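Long-range contact in DNA polymerase III subunit beta (Helicobacter pylori 26695, PDB 4S3I), which tethers DNA polymerases and other proteins to DNA as a dimeric sliding ring, making synthesis processive: residues His36-Leu46 with Tyr58-Val69. Residues are numbered along the deposited sequence; the frame is centred on the assembly and turned at random.
Sequences HLEVIKEKLFL and YIFTQSSDKEGV
Leu44 and Ile59 form an antiparallel hydrogen-bonded pair in the sheet of the N-terminal domain of this beta sliding ring, a worked example of one hairpin flanked on both edges by a single returning chain. Backbone bonds lay the frame: Leu44 N gives to Ile59 O at 2.8 Å and Ile59 N answers to Leu44 O; across the type II' turn from Ile40 to Lys43, a single bond runs from Val39 N to Gly68 O at the far edge. Between these edges, residues 61-67 bend round the turn, and strand 63-66 joins a second sheet beside strand 4-7. Polar contacts hold that bend: Glu42 O takes Thr61 N at 3.0 Å from above its carbonyl plane, with a weak second bond from Thr61 OG1, while Lys41 N makes a bent hydrogen bond to Glu67 OE2, 2.7 Å long, from above the carboxylate plane. On one face Leu44 CB lies against Ile59 CG1, and Ile59 also touches Ala15 of helix 9-19. The other face carries the aromatic contacts. Tyr58 CB makes a CH-pi contact over the Phe45 ring, 3.7 Å from Phe45 CD2. With CG anti to its carbonyl carbon (chi1 -66°), Lys43 runs straight on over the Tyr58 ring, its NZ in a cation-pi contact 3.9 Å from the centroid and Lys43 CE 3.5 Å from Tyr58 CE2.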
# COMPACT_ATOMS: atom_id res chain seq x y z
N HIS A 36 -24.12 16.63 4.01
CA HIS A 36 -25.33 17.42 3.81
C HIS A 36 -25.54 17.59 2.30
O HIS A 36 -24.59 17.88 1.54
CB HIS A 36 -25.18 18.78 4.50
CG HIS A 36 -26.37 19.67 4.39
ND1 HIS A 36 -26.63 20.45 3.28
CD2 HIS A 36 -27.36 19.96 5.28
CE1 HIS A 36 -27.73 21.16 3.48
NE2 HIS A 36 -28.18 20.88 4.69
N LEU A 37 -26.77 17.40 1.85
CA LEU A 37 -27.09 17.52 0.43
C LEU A 37 -28.09 18.65 0.24
O LEU A 37 -29.02 18.80 1.05
CB LEU A 37 -27.70 16.22 -0.10
CG LEU A 37 -26.91 14.93 0.02
CD1 LEU A 37 -27.74 13.75 -0.50
CD2 LEU A 37 -25.59 15.03 -0.73
N GLU A 38 -27.92 19.44 -0.81
CA GLU A 38 -28.89 20.49 -1.13
C GLU A 38 -29.05 20.65 -2.63
O GLU A 38 -28.07 20.86 -3.34
CB GLU A 38 -28.49 21.82 -0.48
CG GLU A 38 -29.37 22.99 -0.91
CD GLU A 38 -29.47 24.09 0.14
OE1 GLU A 38 -28.48 24.33 0.86
OE2 GLU A 38 -30.56 24.71 0.24
N VAL A 39 -30.29 20.55 -3.11
CA VAL A 39 -30.54 20.76 -4.53
C VAL A 39 -31.07 22.17 -4.70
O VAL A 39 -32.09 22.53 -4.13
CB VAL A 39 -31.52 19.72 -5.11
CG1 VAL A 39 -31.75 19.98 -6.60
CG2 VAL A 39 -30.99 18.29 -4.91
N ILE A 40 -30.33 22.98 -5.46
CA ILE A 40 -30.73 24.35 -5.76
C ILE A 40 -30.61 24.58 -7.27
O ILE A 40 -29.50 24.59 -7.81
CB ILE A 40 -29.83 25.37 -5.05
CG1 ILE A 40 -29.96 25.23 -3.53
CG2 ILE A 40 -30.20 26.79 -5.47
CD1 ILE A 40 -29.06 26.16 -2.73
N LYS A 41 -31.75 24.78 -7.93
CA LYS A 41 -31.78 24.93 -9.38
C LYS A 41 -31.12 23.74 -10.06
O LYS A 41 -31.52 22.59 -9.84
CB LYS A 41 -31.16 26.27 -9.80
CG LYS A 41 -31.95 27.48 -9.29
CD LYS A 41 -31.13 28.76 -9.30
CE LYS A 41 -31.82 29.85 -8.48
NZ LYS A 41 -30.96 31.05 -8.31
N GLU A 42 -30.09 23.98 -10.86
CA GLU A 42 -29.47 22.86 -11.56
C GLU A 42 -28.17 22.38 -10.92
O GLU A 42 -27.34 21.77 -11.59
CB GLU A 42 -29.24 23.20 -13.04
CG GLU A 42 -30.16 22.43 -14.00
CD GLU A 42 -31.65 22.71 -13.78
OE1 GLU A 42 -32.45 21.76 -13.87
OE2 GLU A 42 -32.00 23.89 -13.52
N LYS A 43 -28.00 22.64 -9.62
CA LYS A 43 -26.82 22.16 -8.89
C LYS A 43 -27.20 21.25 -7.72
O LYS A 43 -28.26 21.44 -7.10
CB LYS A 43 -25.97 23.33 -8.37
CG LYS A 43 -25.30 24.21 -9.43
CD LYS A 43 -24.42 25.29 -8.78
CE LYS A 43 -23.57 26.06 -9.79
NZ LYS A 43 -22.70 27.08 -9.13
N LEU A 44 -26.35 20.26 -7.44
CA LEU A 44 -26.41 19.52 -6.17
C LEU A 44 -25.17 19.91 -5.37
O LEU A 44 -24.05 19.71 -5.82
CB LEU A 44 -26.40 18.01 -6.40
CG LEU A 44 -26.14 17.18 -5.14
CD1 LEU A 44 -27.36 17.21 -4.23
CD2 LEU A 44 -25.77 15.74 -5.47
N PHE A 45 -25.38 20.49 -4.19
CA PHE A 45 -24.29 20.82 -3.30
C PHE A 45 -24.13 19.72 -2.27
O PHE A 45 -25.12 19.25 -1.69
CB PHE A 45 -24.57 22.15 -2.59
CG PHE A 45 -24.47 23.35 -3.49
CD1 PHE A 45 -25.55 23.76 -4.25
CD2 PHE A 45 -23.27 24.07 -3.58
CE1 PHE A 45 -25.46 24.88 -5.09
CE2 PHE A 45 -23.17 25.18 -4.42
CZ PHE A 45 -24.27 25.59 -5.17
N LEU A 46 -22.89 19.34 -2.03
CA LEU A 46 -22.57 18.31 -1.07
C LEU A 46 -21.56 18.94 -0.11
O LEU A 46 -20.57 19.53 -0.55
CB LEU A 46 -21.97 17.08 -1.77
CG LEU A 46 -22.76 16.47 -2.94
CD1 LEU A 46 -22.37 17.12 -4.26
CD2 LEU A 46 -22.54 14.95 -3.05
N TYR A 58 -20.03 21.25 -5.44
CA TYR A 58 -21.25 21.02 -6.20
C TYR A 58 -20.98 20.20 -7.45
O TYR A 58 -19.87 20.20 -7.98
CB TYR A 58 -21.95 22.33 -6.56
CG TYR A 58 -21.42 23.00 -7.82
CD1 TYR A 58 -20.45 23.98 -7.74
CD2 TYR A 58 -21.91 22.66 -9.08
CE1 TYR A 58 -19.97 24.61 -8.87
CE2 TYR A 58 -21.43 23.27 -10.22
CZ TYR A 58 -20.46 24.25 -10.11
OH TYR A 58 -19.97 24.87 -11.24
N ILE A 59 -22.01 19.50 -7.91
CA ILE A 59 -22.03 18.96 -9.26
C ILE A 59 -23.33 19.43 -9.92
O ILE A 59 -24.31 19.73 -9.23
CB ILE A 59 -21.95 17.43 -9.29
CG1 ILE A 59 -23.15 16.79 -8.59
CG2 ILE A 59 -20.62 16.95 -8.69
CD1 ILE A 59 -23.18 15.24 -8.68
N PHE A 60 -23.32 19.51 -11.25
CA PHE A 60 -24.52 19.87 -11.98
C PHE A 60 -25.42 18.65 -12.02
O PHE A 60 -24.93 17.53 -12.15
CB PHE A 60 -24.19 20.28 -13.41
CG PHE A 60 -23.50 21.62 -13.52
CD1 PHE A 60 -24.19 22.79 -13.25
CD2 PHE A 60 -22.17 21.69 -13.91
CE1 PHE A 60 -23.56 24.03 -13.35
CE2 PHE A 60 -21.52 22.92 -14.02
CZ PHE A 60 -22.22 24.09 -13.73
N THR A 61 -26.72 18.86 -11.91
CA THR A 61 -27.68 17.77 -12.07
C THR A 61 -27.97 17.52 -13.54
O THR A 61 -27.98 18.45 -14.35
CB THR A 61 -29.00 18.10 -11.35
OG1 THR A 61 -29.59 19.25 -11.96
CG2 THR A 61 -28.75 18.37 -9.88
N GLN A 62 -28.20 16.25 -13.89
CA GLN A 62 -28.64 15.89 -15.23
C GLN A 62 -30.11 16.23 -15.40
O GLN A 62 -30.55 16.61 -16.49
CB GLN A 62 -28.43 14.40 -15.48
CG GLN A 62 -26.97 14.02 -15.53
CD GLN A 62 -26.21 14.88 -16.53
OE1 GLN A 62 -25.28 15.60 -16.17
NE2 GLN A 62 -26.61 14.80 -17.80
N SER A 63 -30.87 16.08 -14.32
CA SER A 63 -32.24 16.54 -14.30
C SER A 63 -32.59 16.90 -12.86
O SER A 63 -31.89 16.49 -11.92
CB SER A 63 -33.22 15.50 -14.86
OG SER A 63 -33.44 14.42 -13.97
N SER A 64 -33.65 17.67 -12.70
CA SER A 64 -34.07 18.15 -11.39
C SER A 64 -35.58 18.29 -11.38
O SER A 64 -36.14 19.07 -12.15
CB SER A 64 -33.39 19.49 -11.08
OG SER A 64 -33.74 19.95 -9.79
N ASP A 65 -36.24 17.52 -10.53
CA ASP A 65 -37.70 17.53 -10.47
C ASP A 65 -38.18 18.19 -9.19
O ASP A 65 -39.29 18.74 -9.13
CB ASP A 65 -38.25 16.09 -10.52
CG ASP A 65 -37.76 15.32 -11.72
OD1 ASP A 65 -36.71 15.68 -12.28
OD2 ASP A 65 -38.44 14.33 -12.10
N LYS A 66 -37.34 18.13 -8.16
CA LYS A 66 -37.74 18.60 -6.84
C LYS A 66 -36.53 19.07 -6.04
O LYS A 66 -35.56 18.32 -5.86
CB LYS A 66 -38.48 17.49 -6.08
CG LYS A 66 -38.49 17.66 -4.57
CD LYS A 66 -39.37 18.81 -4.13
CE LYS A 66 -40.84 18.49 -4.35
NZ LYS A 66 -41.73 19.51 -3.72
N GLU A 67 -36.59 20.32 -5.58
CA GLU A 67 -35.51 20.92 -4.81
C GLU A 67 -35.72 20.72 -3.30
O GLU A 67 -36.85 20.68 -2.82
CB GLU A 67 -35.41 22.41 -5.13
CG GLU A 67 -35.06 22.72 -6.57
CD GLU A 67 -35.03 24.21 -6.86
OE1 GLU A 67 -35.60 24.97 -6.06
OE2 GLU A 67 -34.43 24.60 -7.88
N GLY A 68 -34.62 20.59 -2.56
CA GLY A 68 -34.69 20.41 -1.12
C GLY A 68 -33.37 19.97 -0.52
O GLY A 68 -32.35 19.89 -1.22
N VAL A 69 -33.39 19.66 0.78
CA VAL A 69 -32.17 19.29 1.50
C VAL A 69 -32.31 17.93 2.18
O VAL A 69 -33.43 17.48 2.43
CB VAL A 69 -31.84 20.34 2.58
CG1 VAL A 69 -31.49 21.67 1.94
CG2 VAL A 69 -33.03 20.51 3.53